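Local atomic coordinates of DNA polymerase III, beta chain (Streptococcus pneumoniae, PDB entry 2AWA), a protein that probably forms a ring-shaped dimer around DNA that tethers DNA polymerases and other proteins to the duplex, giving them processivity. Residues V213-R218 with T254-G259; M13-I18 with T105-E110. All blocks are in the same frame, centred on the assembly; numbering follows the deposited sequence.

Contact 1: V213-R218 with T254-G259; sequences VVIPSR and TRLLEG
Leu-257 lies with its CD1 methyl between Val-214 and Pro-216, 3.8 Å from Val-214 CG1 and 4.1 Å from Pro-216 CG. The contact belongs to the central domain of the three-domain beta clamp, where the end of strand 211-216, an outermost strand of its sheet, meets the chain leaving strand 250-255 of another sheet. Val-214 carries CG1 opposite its backbone N (chi1 -176°), which brings that methyl across the leucine chain at about a right angle. Leu-256 works from its two branches: CD2 runs alongside Ile-215, 3.9 Å from CG1, while CD1 reaches Val-213 CG1. Ile-243 of the neighbouring strand 242-246 also touches Ile-215 and Leu-256, extending this buried apolar layer.

The backbones then meet in a single direct hydrogen bond, Leu-257 N to Val-214 O, 3.0 Å long and nearly straight at 173°. A water extends the link by accepting from Val-214 N at 2.7 Å and donating to Leu-257 O. At the other end Pro-216, N-cap residue of helix 217-226, sets its ring carbon CD 3.1 Å from Arg-255 O. That same carbonyl takes the hydroxyl of Thr-254, which is also hydrogen-bonded to Ser-219 OG; the Thr-254 OG1 to Arg-255 O bond, 2.9 Å, lies in the carbonyl plane on a lone pair.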
loop_
_atom_site.group_PDB
_atom_site.type_symbol
_atom_site.label_atom_id
_atom_site.label_comp_id
_atom_site.label_asym_id
_atom_site.label_seq_id
_atom_site.Cartn_x
_atom_site.Cartn_y
_atom_site.Cartn_z
ATOM N N VAL B 213 30.494 16.660 -11.703
ATOM C CA VAL B 213 30.251 15.782 -10.563
ATOM C C VAL B 213 29.384 14.596 -10.960
ATOM O O VAL B 213 28.733 14.601 -12.006
ATOM C CB VAL B 213 29.608 16.553 -9.387
ATOM C CG1 VAL B 213 30.539 17.687 -8.917
ATOM C CG2 VAL B 213 28.264 17.131 -9.777
ATOM N N VAL B 214 29.401 13.565 -10.129
ATOM C CA VAL B 214 28.505 12.436 -10.294
ATOM C C VAL B 214 27.759 12.250 -8.990
ATOM O O VAL B 214 28.386 12.051 -7.935
ATOM C CB VAL B 214 29.255 11.143 -10.685
ATOM C CG1 VAL B 214 28.269 10.011 -10.935
ATOM C CG2 VAL B 214 30.076 11.358 -11.934
ATOM N N ILE B 215 26.426 12.311 -9.057
ATOM C CA ILE B 215 25.608 12.298 -7.861
ATOM C C ILE B 215 24.796 11.009 -7.777
ATOM O O ILE B 215 24.038 10.717 -8.672
ATOM C CB ILE B 215 24.647 13.504 -7.839
ATOM C CG1 ILE B 215 25.413 14.811 -8.056
ATOM C CG2 ILE B 215 23.877 13.566 -6.514
ATOM C CD1 ILE B 215 24.518 15.984 -8.414
ATOM N N PRO B 216 24.912 10.251 -6.679
ATOM C CA PRO B 216 24.116 9.012 -6.631
ATOM C C PRO B 216 22.657 9.244 -6.971
ATOM O O PRO B 216 22.091 10.226 -6.545
ATOM C CB PRO B 216 24.269 8.554 -5.171
ATOM C CG PRO B 216 25.583 9.126 -4.744
ATOM C CD PRO B 216 25.730 10.428 -5.466
ATOM N N SER B 217 22.057 8.355 -7.749
ATOM C CA SER B 217 20.653 8.539 -8.149
ATOM C C SER B 217 19.712 8.438 -6.974
ATOM O O SER B 217 18.718 9.133 -6.958
ATOM C CB SER B 217 20.239 7.557 -9.235
ATOM O OG SER B 217 20.443 6.246 -8.773
ATOM N N ARG B 218 20.025 7.590 -5.992
ATOM C CA ARG B 218 19.227 7.487 -4.763
ATOM C C ARG B 218 19.209 8.799 -3.980
ATOM O O ARG B 218 18.193 9.170 -3.400
ATOM C CB ARG B 218 19.750 6.361 -3.863
ATOM C CG ARG B 218 18.939 6.148 -2.580
ATOM C CD ARG B 218 19.368 4.876 -1.791
ATOM N NE ARG B 218 18.937 3.598 -2.395
ATOM C CZ ARG B 218 19.765 2.633 -2.801
ATOM N N THR B 254 25.084 15.229 0.352
ATOM C CA THR B 254 25.223 13.900 -0.221
ATOM C C THR B 254 26.660 13.700 -0.625
ATOM O O THR B 254 27.405 14.656 -0.902
ATOM C CB THR B 254 24.298 13.676 -1.476
ATOM O OG1 THR B 254 24.581 12.407 -2.079
ATOM C CG2 THR B 254 24.476 14.758 -2.535
ATOM N N ARG B 255 27.042 12.437 -0.660
ATOM C CA ARG B 255 28.327 12.043 -1.191
ATOM C C ARG B 255 28.291 12.182 -2.694
ATOM O O ARG B 255 27.236 12.111 -3.316
ATOM C CB ARG B 255 28.632 10.592 -0.851
ATOM C CG ARG B 255 28.935 10.355 0.606
ATOM C CD ARG B 255 28.822 8.883 0.934
ATOM N NE ARG B 255 29.869 8.091 0.297
ATOM C CZ ARG B 255 31.092 7.913 0.793
ATOM N NH1 ARG B 255 31.446 8.477 1.945
ATOM N NH2 ARG B 255 31.968 7.166 0.129
ATOM N N LEU B 256 29.469 12.400 -3.251
ATOM C CA LEU B 256 29.697 12.312 -4.668
ATOM C C LEU B 256 30.402 10.998 -4.954
ATOM O O LEU B 256 31.093 10.441 -4.105
ATOM C CB LEU B 256 30.549 13.500 -5.115
ATOM C CG LEU B 256 29.833 14.850 -4.962
ATOM C CD1 LEU B 256 30.688 16.011 -5.463
ATOM C CD2 LEU B 256 28.471 14.827 -5.678
ATOM N N LEU B 257 30.237 10.511 -6.165
ATOM C CA LEU B 257 30.972 9.348 -6.615
ATOM C C LEU B 257 32.305 9.742 -7.240
ATOM O O LEU B 257 32.341 10.356 -8.276
ATOM C CB LEU B 257 30.126 8.574 -7.618
ATOM C CG LEU B 257 28.881 7.994 -6.949
ATOM C CD1 LEU B 257 27.775 7.739 -7.950
ATOM C CD2 LEU B 257 29.229 6.739 -6.209
ATOM N N GLU B 258 33.398 9.365 -6.601
ATOM C CA GLU B 258 34.730 9.529 -7.175
ATOM C C GLU B 258 34.891 8.647 -8.422
ATOM O O GLU B 258 34.202 7.639 -8.587
ATOM C CB GLU B 258 35.846 9.177 -6.153
ATOM C CG GLU B 258 35.643 9.620 -4.667
ATOM C CD GLU B 258 35.353 11.125 -4.459
ATOM O OE1 GLU B 258 34.759 11.780 -5.340
ATOM O OE2 GLU B 258 35.704 11.656 -3.380
ATOM N N GLY B 259 35.820 9.045 -9.284
ATOM C CA GLY B 259 36.113 8.330 -10.523
ATOM C C GLY B 259 35.681 9.059 -11.781
ATOM O O GLY B 259 34.876 9.985 -11.731
HETATM O O HOH W 1 31.422 13.219 -8.355
#

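Contact 2: M13-I18 with T105-E110; sequences MIHFSI and TLDFKE
His-15 NE2 is held by both oxygens of the Asp-107 carboxylate, at 2.8 Å from OD2 and, more weakly, 3.2 Å from OD1. This His-carboxylate pair lies on one face of an antiparallel sheet in the N-terminal domain of the clamp, linking neighbouring strands 15-19 and 105-111 diagonally. The ring and carboxylate planes are 62° apart, and OD2 offers its syn lone pair. Lys-109 CG sits over one face of the imidazole, while Phe-108 O lies in the ring plane at its edge. The grip of the carboxylate and the cover of the lysine chain together limit how the imidazole can turn.

The other face of the sheet is apolar. Phe-16 and Phe-108, a hydrogen-bonded pair, form an offset stack with planes at 18° and centroids 4.5 Å apart. Phe-16 holds CG between its backbone N and carbonyl carbon (chi1 66°), folding its ring against Phe-108, whose CB makes a CH-pi contact 3.6 Å from the Phe-16 centroid. Ile-14 CG2 packs obliquely on Phe-108 CD1, and Ile-18 and Leu-106 run side by side. Leu-89 and Ile-87 from strand 85-90, with Phe-23 of helix 20-31, add to the packing on this side.

Just beyond the paired residues, Glu-110 holds Ile-14 by two bonds. Its backbone N binds Ile-14 O at 2.8 Å, and its extended side chain passes across the Met-13 selenomethionine chain, where Ile-14 N meets Glu-110 OE1 on its anti side, 3.0 Å away and tilted out of the carboxylate plane.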
loop_
_atom_site.group_PDB
_atom_site.type_symbol
_atom_site.label_atom_id
_atom_site.label_comp_id
_atom_site.label_asym_id
_atom_site.label_seq_id
_atom_site.Cartn_x
_atom_site.Cartn_y
_atom_site.Cartn_z
HETATM N N MSE B 13 19.774 21.257 30.114
HETATM C CA MSE B 13 18.752 20.282 29.697
HETATM C C MSE B 13 17.654 20.902 28.864
HETATM O O MSE B 13 17.202 21.985 29.163
HETATM C CB MSE B 13 18.120 19.614 30.901
HETATM C CG MSE B 13 18.891 18.413 31.344
HETATM SE SE MSE B 13 18.146 17.658 32.942
HETATM C CE MSE B 13 18.643 19.141 34.286
ATOM N N ILE B 14 17.209 20.182 27.840
ATOM C CA ILE B 14 16.221 20.694 26.894
ATOM C C ILE B 14 14.879 20.987 27.549
ATOM O O ILE B 14 14.431 20.247 28.410
ATOM C CB ILE B 14 16.012 19.713 25.723
ATOM C CG1 ILE B 14 17.281 19.660 24.851
ATOM C CG2 ILE B 14 14.822 20.134 24.865
ATOM C CD1 ILE B 14 17.483 18.344 24.103
ATOM N N HIS B 15 14.273 22.103 27.160
ATOM C CA HIS B 15 12.862 22.349 27.393
ATOM C C HIS B 15 12.298 23.347 26.396
ATOM O O HIS B 15 12.671 24.501 26.384
ATOM C CB HIS B 15 12.583 22.837 28.810
ATOM C CG HIS B 15 11.121 22.906 29.135
ATOM N ND1 HIS B 15 10.625 23.635 30.195
ATOM C CD2 HIS B 15 10.046 22.352 28.529
ATOM C CE1 HIS B 15 9.311 23.517 30.232
ATOM N NE2 HIS B 15 8.935 22.747 29.230
ATOM N N PHE B 16 11.384 22.883 25.560
ATOM C CA PHE B 16 10.678 23.758 24.637
ATOM C C PHE B 16 9.275 23.237 24.392
ATOM O O PHE B 16 8.942 22.095 24.763
ATOM C CB PHE B 16 11.422 23.853 23.303
ATOM C CG PHE B 16 11.452 22.567 22.533
ATOM C CD1 PHE B 16 10.448 22.257 21.638
ATOM C CD2 PHE B 16 12.480 21.663 22.715
ATOM C CE1 PHE B 16 10.474 21.083 20.935
ATOM C CE2 PHE B 16 12.507 20.468 22.013
ATOM C CZ PHE B 16 11.505 20.186 21.122
ATOM N N SER B 17 8.461 24.081 23.760
ATOM C CA SER B 17 7.125 23.678 23.307
ATOM C C SER B 17 6.918 24.162 21.876
ATOM O O SER B 17 7.570 25.122 21.447
ATOM C CB SER B 17 6.040 24.231 24.227
ATOM O OG SER B 17 6.070 25.644 24.192
ATOM N N ILE B 18 6.001 23.497 21.166
ATOM C CA ILE B 18 5.888 23.625 19.724
ATOM C C ILE B 18 4.564 23.098 19.224
ATOM O O ILE B 18 3.932 22.274 19.880
ATOM C CB ILE B 18 7.006 22.803 19.040
ATOM C CG1 ILE B 18 7.134 23.166 17.557
ATOM C CG2 ILE B 18 6.754 21.290 19.210
ATOM C CD1 ILE B 18 8.464 22.813 16.983
ATOM N N THR B 105 -0.435 21.559 20.308
ATOM C CA THR B 105 0.923 21.856 20.742
ATOM C C THR B 105 1.393 20.772 21.685
ATOM O O THR B 105 0.594 19.964 22.180
ATOM C CB THR B 105 1.036 23.214 21.495
ATOM O OG1 THR B 105 0.311 23.166 22.736
ATOM C CG2 THR B 105 0.518 24.372 20.634
ATOM N N LEU B 106 2.695 20.760 21.951
ATOM C CA LEU B 106 3.231 19.804 22.897
ATOM C C LEU B 106 4.437 20.319 23.642
ATOM O O LEU B 106 5.176 21.169 23.145
ATOM C CB LEU B 106 3.574 18.504 22.179
ATOM C CG LEU B 106 4.810 18.465 21.286
ATOM C CD1 LEU B 106 5.996 17.854 22.017
ATOM C CD2 LEU B 106 4.496 17.646 20.061
ATOM N N ASP B 107 4.620 19.779 24.844
ATOM C CA ASP B 107 5.746 20.124 25.680
ATOM C C ASP B 107 6.831 19.077 25.559
ATOM O O ASP B 107 6.555 17.900 25.625
ATOM C CB ASP B 107 5.315 20.247 27.136
ATOM C CG ASP B 107 6.228 21.161 27.923
ATOM O OD1 ASP B 107 6.021 22.391 27.861
ATOM O OD2 ASP B 107 7.164 20.650 28.580
ATOM N N PHE B 108 8.064 19.526 25.382
ATOM C CA PHE B 108 9.213 18.651 25.226
ATOM C C PHE B 108 10.189 19.006 26.341
ATOM O O PHE B 108 10.871 20.024 26.248
ATOM C CB PHE B 108 9.842 18.913 23.854
ATOM C CG PHE B 108 10.904 17.923 23.450
ATOM C CD1 PHE B 108 12.117 17.849 24.135
ATOM C CD2 PHE B 108 10.711 17.103 22.344
ATOM C CE1 PHE B 108 13.092 16.969 23.756
ATOM C CE2 PHE B 108 11.704 16.197 21.949
ATOM C CZ PHE B 108 12.894 16.133 22.653
ATOM N N LYS B 109 10.249 18.185 27.393
ATOM C CA LYS B 109 11.126 18.470 28.553
ATOM C C LYS B 109 12.092 17.338 28.853
ATOM O O LYS B 109 11.670 16.228 29.170
ATOM C CB LYS B 109 10.312 18.755 29.823
ATOM C CG LYS B 109 11.189 19.161 31.014
ATOM C CD LYS B 109 10.390 19.548 32.258
ATOM C CE LYS B 109 11.330 19.772 33.451
ATOM N NZ LYS B 109 10.636 19.838 34.778
ATOM N N GLU B 110 13.384 17.630 28.763
ATOM C CA GLU B 110 14.415 16.685 29.186
ATOM C C GLU B 110 14.476 16.617 30.707
ATOM O O GLU B 110 14.275 17.618 31.389
ATOM C CB GLU B 110 15.809 17.067 28.635
ATOM C CG GLU B 110 16.933 16.094 29.044
ATOM C CD GLU B 110 18.282 16.401 28.420
ATOM O OE1 GLU B 110 18.425 17.405 27.682
ATOM O OE2 GLU B 110 19.221 15.627 28.694
#

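Overall arrangement
From the N terminus, contact 2 comes first: segment 13-18, on the opening strand 15-19, is joined by segment 105-110 after 86 intervening residues, so the contact closes a long loop within the N-terminal domain. Contact 1 opens only afterwards and closes a shorter excursion of 35 residues in the central domain, so the two lie in series, neither nested nor crossed. The centres of contacts 1 and 2 are about 38 Å apart and the nearest atoms of contacts 1 and 2 about 25 Å apart, with no touch. Contact 2 pairs neighbours inside one sheet; contact 1 ties two sheets together. Strand 250-255, at contact 1, also adjoins strand 64-71, which belongs to the chain enclosed by contact 2.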